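Local atomic coordinates of chitinase (Jonesia denitrificans, PDB entry 5VG0), a protein that probably acts in chitin breakdown, its copper-binding lytic polysaccharide monooxygenase domain holding a peroxide ion at a histidine-brace site. Residues H78-W83 against Q100-S105; Q93-K98 against H108-L113; A35-T40 against R123-N128. All coordinates share one frame; numbering follows the deposited sequence.

Interaction 1: residues H78-W83 against Q100-S105; sequences HNTSTW and QQPPTS. With CU (copper (II) ion), chain C; PER (peroxide ion), chain D.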
loop_
_atom_site.group_PDB
_atom_site.type_symbol
_atom_site.label_atom_id
_atom_site.label_comp_id
_atom_site.label_asym_id
_atom_site.label_seq_id
_atom_site.Cartn_x
_atom_site.Cartn_y
_atom_site.Cartn_z
ATOM N N HIS A 78 4.088 -0.876 14.586
ATOM C CA HIS A 78 3.069 -0.501 15.559
ATOM C C HIS A 78 2.099 -1.635 15.811
ATOM O O HIS A 78 1.775 -2.421 14.923
ATOM C CB HIS A 78 2.276 0.671 15.019
ATOM C CG HIS A 78 3.137 1.807 14.624
ATOM N ND1 HIS A 78 4.022 2.409 15.494
ATOM C CD2 HIS A 78 3.292 2.421 13.435
ATOM C CE1 HIS A 78 4.668 3.364 14.858
ATOM N NE2 HIS A 78 4.237 3.391 13.615
ATOM N N ASN A 79 1.570 -1.678 17.029
ATOM C CA ASN A 79 0.465 -2.577 17.307
ATOM C C ASN A 79 -0.651 -2.312 16.308
ATOM O O ASN A 79 -0.962 -1.161 15.997
ATOM C CB ASN A 79 -0.028 -2.393 18.738
ATOM C CG ASN A 79 0.979 -2.889 19.746
ATOM O OD1 ASN A 79 1.992 -2.236 19.974
ATOM N ND2 ASN A 79 0.736 -4.056 20.316
ATOM N N THR A 80 -1.221 -3.390 15.791
ATOM C CA THR A 80 -2.062 -3.339 14.606
ATOM C C THR A 80 -3.407 -3.983 14.888
ATOM O O THR A 80 -3.489 -5.030 15.533
ATOM C CB THR A 80 -1.362 -4.106 13.484
ATOM O OG1 THR A 80 -0.132 -3.462 13.167
ATOM C CG2 THR A 80 -2.193 -4.192 12.238
ATOM N N SER A 81 -4.461 -3.366 14.358
ATOM C CA SER A 81 -5.775 -3.996 14.363
ATOM C C SER A 81 -5.889 -4.885 13.136
ATOM O O SER A 81 -5.697 -6.096 13.234
ATOM C CB SER A 81 -6.883 -2.954 14.456
ATOM O OG SER A 81 -6.725 -1.996 13.442
ATOM N N THR A 82 -6.150 -4.311 11.972
ATOM C CA THR A 82 -6.288 -5.070 10.738
ATOM C C THR A 82 -5.429 -4.496 9.623
ATOM O O THR A 82 -5.094 -3.313 9.597
ATOM C CB THR A 82 -7.740 -5.110 10.254
ATOM O OG1 THR A 82 -8.217 -3.783 10.090
ATOM C CG2 THR A 82 -8.632 -5.884 11.195
ATOM N N TRP A 83 -5.138 -5.386 8.689
ATOM C CA TRP A 83 -4.618 -5.064 7.368
ATOM C C TRP A 83 -5.772 -5.296 6.403
ATOM O O TRP A 83 -6.301 -6.405 6.325
ATOM C CB TRP A 83 -3.455 -5.991 7.014
ATOM C CG TRP A 83 -2.381 -6.087 8.051
ATOM C CD1 TRP A 83 -2.358 -6.914 9.129
ATOM C CD2 TRP A 83 -1.181 -5.328 8.090
ATOM N NE1 TRP A 83 -1.216 -6.718 9.841
ATOM C CE2 TRP A 83 -0.466 -5.748 9.226
ATOM C CE3 TRP A 83 -0.631 -4.337 7.269
ATOM C CZ2 TRP A 83 0.755 -5.198 9.569
ATOM C CZ3 TRP A 83 0.587 -3.805 7.607
ATOM C CH2 TRP A 83 1.263 -4.226 8.747
ATOM N N GLN A 100 -1.794 -6.927 18.104
ATOM C CA GLN A 100 -0.423 -7.314 18.369
ATOM C C GLN A 100 0.544 -6.584 17.448
ATOM O O GLN A 100 0.178 -5.979 16.450
ATOM C CB GLN A 100 -0.272 -8.813 18.150
ATOM C CG GLN A 100 -1.087 -9.666 19.097
ATOM C CD GLN A 100 -0.986 -11.142 18.779
ATOM O OE1 GLN A 100 -0.113 -11.569 18.020
ATOM N NE2 GLN A 100 -1.898 -11.931 19.339
ATOM N N GLN A 101 1.801 -6.672 17.802
ATOM C CA GLN A 101 2.888 -6.134 17.001
ATOM C C GLN A 101 3.212 -7.097 15.862
ATOM O O GLN A 101 3.401 -8.294 16.102
ATOM C CB GLN A 101 4.107 -5.978 17.901
ATOM C CG GLN A 101 5.401 -5.547 17.243
ATOM C CD GLN A 101 6.496 -5.305 18.276
ATOM O OE1 GLN A 101 6.224 -4.839 19.393
ATOM N NE2 GLN A 101 7.731 -5.644 17.923
ATOM N N PRO A 102 3.298 -6.619 14.630
ATOM C CA PRO A 102 3.679 -7.479 13.522
ATOM C C PRO A 102 5.186 -7.591 13.418
ATOM O O PRO A 102 5.919 -6.744 13.947
ATOM C CB PRO A 102 3.119 -6.726 12.310
ATOM C CG PRO A 102 3.242 -5.313 12.699
ATOM C CD PRO A 102 2.945 -5.267 14.175
ATOM N N PRO A 103 5.680 -8.596 12.707
ATOM C CA PRO A 103 7.092 -8.608 12.333
ATOM C C PRO A 103 7.389 -7.470 11.370
ATOM O O PRO A 103 6.508 -6.971 10.679
ATOM C CB PRO A 103 7.264 -9.968 11.651
ATOM C CG PRO A 103 5.905 -10.333 11.194
ATOM C CD PRO A 103 4.921 -9.696 12.094
ATOM N N THR A 104 8.658 -7.059 11.333
ATOM C CA THR A 104 9.053 -5.973 10.437
ATOM C C THR A 104 9.157 -6.407 8.981
ATOM O O THR A 104 9.171 -5.551 8.094
ATOM C CB THR A 104 10.351 -5.318 10.899
ATOM O OG1 THR A 104 11.345 -6.327 11.079
ATOM C CG2 THR A 104 10.149 -4.542 12.205
ATOM N N SER A 105 9.213 -7.705 8.711
ATOM C CA SER A 105 9.033 -8.237 7.370
ATOM C C SER A 105 7.805 -9.125 7.421
ATOM O O SER A 105 7.788 -10.107 8.161
ATOM C CB SER A 105 10.246 -9.046 6.943
ATOM O OG SER A 105 10.034 -9.544 5.636
HETATM CU CU CU C . 4.886 4.691 12.236
HETATM O O1 PER D . 3.427 6.080 12.963
HETATM O O2 PER D . 4.837 6.093 13.429
HETATM O O HOH W 1 6.622 5.638 13.690
#
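One direct backbone hydrogen bond ties the two segments together. Thr-80 N donates to Gln-100 O at 3.0 Å, coming from above the carbonyl plane. The same oxygen lies 3.5 Å from Asn-79 CA in a CA-H...O contact. The amide of Asn-79 reaches past the segment, and its ND2 bonds to Gly-99 O. Within 78-83, Thr-80 OG1 donates to His-78 O at 2.8 Å. Pro-102 CD makes a close contact with that carbonyl, 3.2 Å from His-78 O.

Apolar packing centres on Pro-102. Its CB sits 3.9 Å from Trp-83 CZ2, at the edge of the indole and near its plane. With OG1 anti to the carbonyl carbon (chi1 -63°), Thr-80 sends CG2 over one face of the Trp-83 ring.

His-78 supplies one of the copper's bonds, through NE2 at 2.0 Å. His-78 and His-1, the N-terminal residue, form the histidine brace of lytic polysaccharide monooxygenases. The copper also binds the peroxide and, at longer range, a water.

The 100-105 loop thus packs on the backbone of residues 78-80, which includes this copper ligand. It joins strands 90-96 and 105-110, while 78-83 leads into strand 80-87. Leu-74 of strand 68-74 touches both Trp-83 and Pro-102.

Interaction 2: residues Q93-K98 against H108-L113; sequences QTFDQK and HTLTDL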
loop_
_atom_site.group_PDB
_atom_site.type_symbol
_atom_site.label_atom_id
_atom_site.label_comp_id
_atom_site.label_asym_id
_atom_site.label_seq_id
_atom_site.Cartn_x
_atom_site.Cartn_y
_atom_site.Cartn_z
ATOM N N GLN A 93 -9.960 -8.491 1.085
ATOM C CA GLN A 93 -9.504 -9.374 2.151
ATOM C C GLN A 93 -9.072 -8.552 3.346
ATOM O O GLN A 93 -8.541 -7.461 3.194
ATOM C CB GLN A 93 -8.285 -10.217 1.741
ATOM C CG GLN A 93 -8.631 -11.434 0.942
ATOM C CD GLN A 93 -7.404 -12.172 0.444
ATOM O OE1 GLN A 93 -7.169 -12.221 -0.739
ATOM N NE2 GLN A 93 -6.630 -12.758 1.345
ATOM N N THR A 94 -9.256 -9.129 4.533
ATOM C CA THR A 94 -8.840 -8.536 5.790
ATOM C C THR A 94 -8.000 -9.552 6.545
ATOM O O THR A 94 -8.340 -10.736 6.586
ATOM C CB THR A 94 -10.065 -8.173 6.636
ATOM O OG1 THR A 94 -10.889 -7.273 5.892
ATOM C CG2 THR A 94 -9.693 -7.518 7.954
ATOM N N PHE A 95 -6.922 -9.096 7.156
ATOM C CA PHE A 95 -6.111 -9.905 8.062
ATOM C C PHE A 95 -6.136 -9.246 9.425
ATOM O O PHE A 95 -5.845 -8.057 9.547
ATOM C CB PHE A 95 -4.664 -9.988 7.583
ATOM C CG PHE A 95 -4.493 -10.743 6.311
ATOM C CD1 PHE A 95 -4.736 -10.133 5.092
ATOM C CD2 PHE A 95 -4.096 -12.060 6.319
ATOM C CE1 PHE A 95 -4.566 -10.824 3.912
ATOM C CE2 PHE A 95 -3.929 -12.756 5.138
ATOM C CZ PHE A 95 -4.173 -12.138 3.935
ATOM N N ASP A 96 -6.474 -10.015 10.448
ATOM C CA ASP A 96 -6.615 -9.517 11.816
ATOM C C ASP A 96 -5.322 -9.786 12.575
ATOM O O ASP A 96 -4.915 -10.940 12.730
ATOM C CB ASP A 96 -7.796 -10.240 12.462
ATOM C CG ASP A 96 -8.142 -9.734 13.827
ATOM O OD1 ASP A 96 -7.547 -8.749 14.303
ATOM O OD2 ASP A 96 -9.069 -10.351 14.393
ATOM N N GLN A 97 -4.672 -8.732 13.048
ATOM C CA GLN A 97 -3.471 -8.864 13.860
ATOM C C GLN A 97 -3.781 -8.863 15.348
ATOM O O GLN A 97 -2.872 -9.036 16.171
ATOM C CB GLN A 97 -2.474 -7.747 13.523
ATOM C CG GLN A 97 -1.005 -8.067 13.853
ATOM C CD GLN A 97 -0.378 -8.986 12.841
ATOM O OE1 GLN A 97 -0.539 -8.822 11.649
ATOM N NE2 GLN A 97 0.363 -9.949 13.316
ATOM N N LYS A 98 -5.041 -8.665 15.713
ATOM C CA LYS A 98 -5.497 -8.860 17.084
ATOM C C LYS A 98 -4.852 -7.883 18.063
ATOM O O LYS A 98 -4.707 -8.185 19.252
ATOM C CB LYS A 98 -5.281 -10.305 17.547
ATOM C CG LYS A 98 -5.939 -11.357 16.672
ATOM C CD LYS A 98 -7.347 -11.641 17.101
ATOM C CE LYS A 98 -7.948 -12.810 16.319
ATOM N NZ LYS A 98 -9.411 -12.925 16.557
ATOM N N HIS A 108 1.656 -11.360 3.203
ATOM C CA HIS A 108 0.281 -11.817 3.129
ATOM C C HIS A 108 0.018 -12.381 1.745
ATOM O O HIS A 108 0.491 -11.843 0.752
ATOM C CB HIS A 108 -0.664 -10.650 3.332
ATOM C CG HIS A 108 -0.717 -10.154 4.734
ATOM N ND1 HIS A 108 -0.904 -8.829 5.041
ATOM C CD2 HIS A 108 -0.635 -10.805 5.913
ATOM C CE1 HIS A 108 -0.931 -8.681 6.346
ATOM N NE2 HIS A 108 -0.768 -9.863 6.901
ATOM N N THR A 109 -0.766 -13.437 1.682
ATOM C CA THR A 109 -1.166 -14.022 0.414
ATOM C C THR A 109 -2.570 -13.563 0.063
ATOM O O THR A 109 -3.523 -13.851 0.789
ATOM C CB THR A 109 -1.113 -15.547 0.464
ATOM O OG1 THR A 109 0.203 -15.952 0.841
ATOM C CG2 THR A 109 -1.469 -16.152 -0.885
ATOM N N LEU A 110 -2.689 -12.859 -1.052
ATOM C CA LEU A 110 -3.983 -12.480 -1.602
ATOM C C LEU A 110 -4.370 -13.517 -2.643
ATOM O O LEU A 110 -3.520 -14.012 -3.392
ATOM C CB LEU A 110 -3.899 -11.109 -2.271
ATOM C CG LEU A 110 -3.504 -9.949 -1.370
ATOM C CD1 LEU A 110 -3.627 -8.639 -2.124
ATOM C CD2 LEU A 110 -4.316 -9.908 -0.098
ATOM N N THR A 111 -5.657 -13.861 -2.682
ATOM C CA THR A 111 -6.159 -14.842 -3.636
ATOM C C THR A 111 -7.377 -14.281 -4.358
ATOM O O THR A 111 -7.985 -13.301 -3.929
ATOM C CB THR A 111 -6.539 -16.200 -2.990
ATOM O OG1 THR A 111 -7.747 -16.070 -2.244
ATOM C CG2 THR A 111 -5.423 -16.739 -2.136
ATOM N N ASP A 112 -7.738 -14.918 -5.468
ATOM C CA ASP A 112 -8.964 -14.573 -6.187
ATOM C C ASP A 112 -8.952 -13.117 -6.640
ATOM O O ASP A 112 -9.980 -12.441 -6.627
ATOM C CB ASP A 112 -10.217 -14.889 -5.356
ATOM C CG ASP A 112 -11.500 -14.736 -6.127
ATOM O OD1 ASP A 112 -11.519 -14.976 -7.346
ATOM O OD2 ASP A 112 -12.513 -14.401 -5.492
ATOM N N LEU A 113 -7.798 -12.641 -7.091
ATOM C CA LEU A 113 -7.748 -11.311 -7.690
ATOM C C LEU A 113 -8.305 -11.361 -9.112
ATOM O O LEU A 113 -8.009 -12.290 -9.860
ATOM C CB LEU A 113 -6.319 -10.797 -7.730
ATOM C CG LEU A 113 -5.686 -10.554 -6.365
ATOM C CD1 LEU A 113 -4.220 -10.230 -6.513
ATOM C CD2 LEU A 113 -6.380 -9.458 -5.611
HETATM O O HOH W 2 -0.933 -10.626 9.642
#
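Phe-95 and His-108 stack face to face between two sheets of a beta sandwich, the immunoglobulin-like core of this monooxygenase domain. Strand 93-96 belongs to the mixed sheet and strand 108-110 to the three-stranded one. The strands run nearly antiparallel, at 159°, with axes 9.1 Å apart, so side chains rather than backbone ladders join them.

The ring centroids are 4.0 Å apart and the planes differ by 9°. The two side chains reach across antiparallel to one another. The CB of each therefore lies over the face of the other ring, giving a CH-pi contact both ways. Imidazole nitrogens are held at two points: ND1 bonds to Tyr-85 OH, and a water bridges NE2 to Gln-97 OE1. Together they probably restrain the rotation of the ring. Trp-83 also meets it edge to face.

Leu-110 CD2 lies at the Phe-95 edge, 4.1 Å from CE1, and 3.9 Å from Gln-93 CD. Gln-93 is extended beyond CG (chi2 175°), which carries its amide across to the other strand's backbone. There NE2 gives a weak bond to Thr-109 O at 3.3 Å. Thr-111 N donates to Gln-93 OE1 at 3.0 Å, in the carbonyl plane and on a lone pair.

Interaction 3: residues A35-T40 against R123-N128; sequences APKGAT and RWNVSN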
loop_
_atom_site.group_PDB
_atom_site.type_symbol
_atom_site.label_atom_id
_atom_site.label_comp_id
_atom_site.label_asym_id
_atom_site.label_seq_id
_atom_site.Cartn_x
_atom_site.Cartn_y
_atom_site.Cartn_z
ATOM N N ALA A 35 -2.280 8.730 7.503
ATOM C CA ALA A 35 -3.412 9.647 7.506
ATOM C C ALA A 35 -4.503 9.041 8.368
ATOM O O ALA A 35 -4.446 7.863 8.715
ATOM C CB ALA A 35 -3.922 9.903 6.079
ATOM N N PRO A 36 -5.528 9.807 8.706
ATOM C CA PRO A 36 -6.592 9.239 9.534
ATOM C C PRO A 36 -7.227 8.020 8.890
ATOM O O PRO A 36 -7.322 7.900 7.667
ATOM C CB PRO A 36 -7.590 10.389 9.666
ATOM C CG PRO A 36 -6.752 11.610 9.545
ATOM C CD PRO A 36 -5.711 11.256 8.519
ATOM N N LYS A 37 -7.703 7.122 9.750
ATOM C CA LYS A 37 -8.445 5.949 9.326
ATOM C C LYS A 37 -9.652 6.331 8.487
ATOM O O LYS A 37 -10.269 7.382 8.676
ATOM C CB LYS A 37 -8.909 5.176 10.564
ATOM C CG LYS A 37 -7.770 4.443 11.248
ATOM C CD LYS A 37 -8.134 3.973 12.645
ATOM C CE LYS A 37 -6.963 3.302 13.336
ATOM N NZ LYS A 37 -7.274 2.913 14.731
ATOM N N GLY A 38 -10.020 5.450 7.572
ATOM C CA GLY A 38 -11.282 5.544 6.868
ATOM C C GLY A 38 -11.207 5.953 5.421
ATOM O O GLY A 38 -12.245 5.938 4.761
ATOM N N ALA A 39 -10.047 6.303 4.897
ATOM C CA ALA A 39 -9.943 6.750 3.517
ATOM C C ALA A 39 -9.738 5.580 2.565
ATOM O O ALA A 39 -9.311 4.501 2.957
ATOM C CB ALA A 39 -8.790 7.739 3.378
ATOM N N THR A 40 -10.029 5.813 1.288
ATOM C CA THR A 40 -9.800 4.804 0.255
ATOM C C THR A 40 -8.967 5.351 -0.891
ATOM O O THR A 40 -9.070 4.868 -2.011
ATOM C CB THR A 40 -11.107 4.191 -0.246
ATOM O OG1 THR A 40 -11.980 5.241 -0.660
ATOM C CG2 THR A 40 -11.796 3.390 0.865
ATOM N N ARG A 123 -4.423 -0.931 3.330
ATOM C CA ARG A 123 -4.645 -0.005 4.428
ATOM C C ARG A 123 -4.241 -0.711 5.715
ATOM O O ARG A 123 -4.847 -1.716 6.090
ATOM C CB ARG A 123 -6.109 0.415 4.437
ATOM C CG ARG A 123 -6.447 1.509 5.382
ATOM C CD ARG A 123 -7.811 2.106 5.016
ATOM N NE ARG A 123 -8.909 1.266 5.460
ATOM C CZ ARG A 123 -10.190 1.598 5.367
ATOM N NH1 ARG A 123 -10.560 2.722 4.772
ATOM N NH2 ARG A 123 -11.114 0.799 5.872
ATOM N N TRP A 124 -3.216 -0.193 6.360
ATOM C CA TRP A 124 -2.683 -0.743 7.605
ATOM C C TRP A 124 -3.226 0.096 8.755
ATOM O O TRP A 124 -2.853 1.261 8.906
ATOM C CB TRP A 124 -1.155 -0.674 7.569
ATOM C CG TRP A 124 -0.472 -0.989 8.860
ATOM C CD1 TRP A 124 -0.956 -1.702 9.907
ATOM C CD2 TRP A 124 0.856 -0.596 9.220
ATOM N NE1 TRP A 124 -0.019 -1.765 10.903
ATOM C CE2 TRP A 124 1.106 -1.096 10.504
ATOM C CE3 TRP A 124 1.857 0.127 8.580
ATOM C CZ2 TRP A 124 2.319 -0.897 11.165
ATOM C CZ3 TRP A 124 3.058 0.322 9.239
ATOM C CH2 TRP A 124 3.278 -0.184 10.515
ATOM N N ASN A 125 -4.113 -0.484 9.559
ATOM C CA ASN A 125 -4.751 0.230 10.657
ATOM C C ASN A 125 -3.977 0.024 11.955
ATOM O O ASN A 125 -3.760 -1.107 12.397
ATOM C CB ASN A 125 -6.184 -0.260 10.815
ATOM C CG ASN A 125 -7.027 0.046 9.616
ATOM O OD1 ASN A 125 -7.172 1.196 9.221
ATOM N ND2 ASN A 125 -7.567 -0.974 9.018
ATOM N N VAL A 126 -3.579 1.114 12.575
ATOM C CA VAL A 126 -2.828 1.079 13.821
ATOM C C VAL A 126 -3.818 1.012 14.984
ATOM O O VAL A 126 -4.799 1.754 15.018
ATOM C CB VAL A 126 -1.922 2.318 13.910
ATOM C CG1 VAL A 126 -1.211 2.384 15.253
ATOM C CG2 VAL A 126 -0.917 2.298 12.739
ATOM N N SER A 127 -3.580 0.121 15.945
ATOM C CA SER A 127 -4.602 -0.174 16.946
ATOM C C SER A 127 -4.708 0.863 18.047
ATOM O O SER A 127 -5.746 0.926 18.709
ATOM C CB SER A 127 -4.376 -1.546 17.555
ATOM O OG SER A 127 -3.177 -1.569 18.256
ATOM N N ASN A 128 -3.672 1.672 18.258
ATOM C CA ASN A 128 -3.624 2.608 19.377
ATOM C C ASN A 128 -3.495 4.064 18.947
ATOM O O ASN A 128 -3.220 4.929 19.791
ATOM C CB ASN A 128 -2.478 2.249 20.336
ATOM C CG ASN A 128 -1.136 2.019 19.614
ATOM O OD1 ASN A 128 -0.933 2.455 18.480
ATOM N ND2 ASN A 128 -0.211 1.324 20.287
HETATM O O HOH W 3 -9.233 2.743 8.214
#
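Lys-37 is extended from CG onward, with chi2 to chi4 all near 180°, and this straight chain carries NZ to the backbone of Val-126. Arg-123 reaches the other way by a bend. Its CG is anti to the backbone N (chi1 -172°), and a turn at chi3 (78°) brings the guanidinium up to the carbonyl of Ala-39.

Lys-37 NZ donates to Val-126 O at 2.7 Å, nearly in line with the C=O bond. A second acceptor, Thr-129 O, also takes a bond from this ammonium group. Part way along the same side chain, CG lies 3.9 Å from Asn-125 OD1. Arg-123 NH1 donates to Ala-39 O at 2.8 Å. The oxygen lies near the guanidinium plane, at its edge, while the donor stands above the carbonyl plane. The peptide of Gly-38 is close to the same nitrogen, with C and NH1 3.4 Å apart.

The 37-40 loop follows strand 34-36, and 123-126 is the end of strand 118-126. Both strands pair with strand 131-141, in the mixed sheet of the beta sandwich. The loop and strand ends run in opposite directions without pairing, and long side chains link them.

A water sits between the two direct bonds. It accepts from Gly-38 N at 2.9 Å and donates to Asn-125 OD1 at 2.8 Å, and it lies over one face of the Arg-123 guanidinium. Asn-125 is held from its other branch too, where ND2 bonds to Glu-84 and Thr-82. Glu-84 OE1 also forms a salt bridge with Arg-123 NH2, so the carboxylate probably helps position both side chains and steady the arginine charge. On Val-126, whose carbonyl takes the lysine, the side chain touches copper-binding His-78 and Phe-133 of the peroxide pocket.

How the interactions relate
Interaction 1 lies about 13 Å from interaction 2 and about 12 Å from interaction 3, centre to centre. Interactions 2 and 3 are about 16 Å apart and do not touch. Along the chain the segments of interactions 1 and 2 alternate, and both are nested inside the loop that interaction 3 closes. Strand 80-87 has strands 90-96 and 118-126 as neighbours in the mixed sheet. Trp-83 physically connects the contacts: its NE1 probably bonds to Gln-97 OE1, and its ring stacks on Trp-124. Interaction 2 ties this sheet to the three-stranded one. Interactions 1 and 3 join the sandwich core to loops beside the copper.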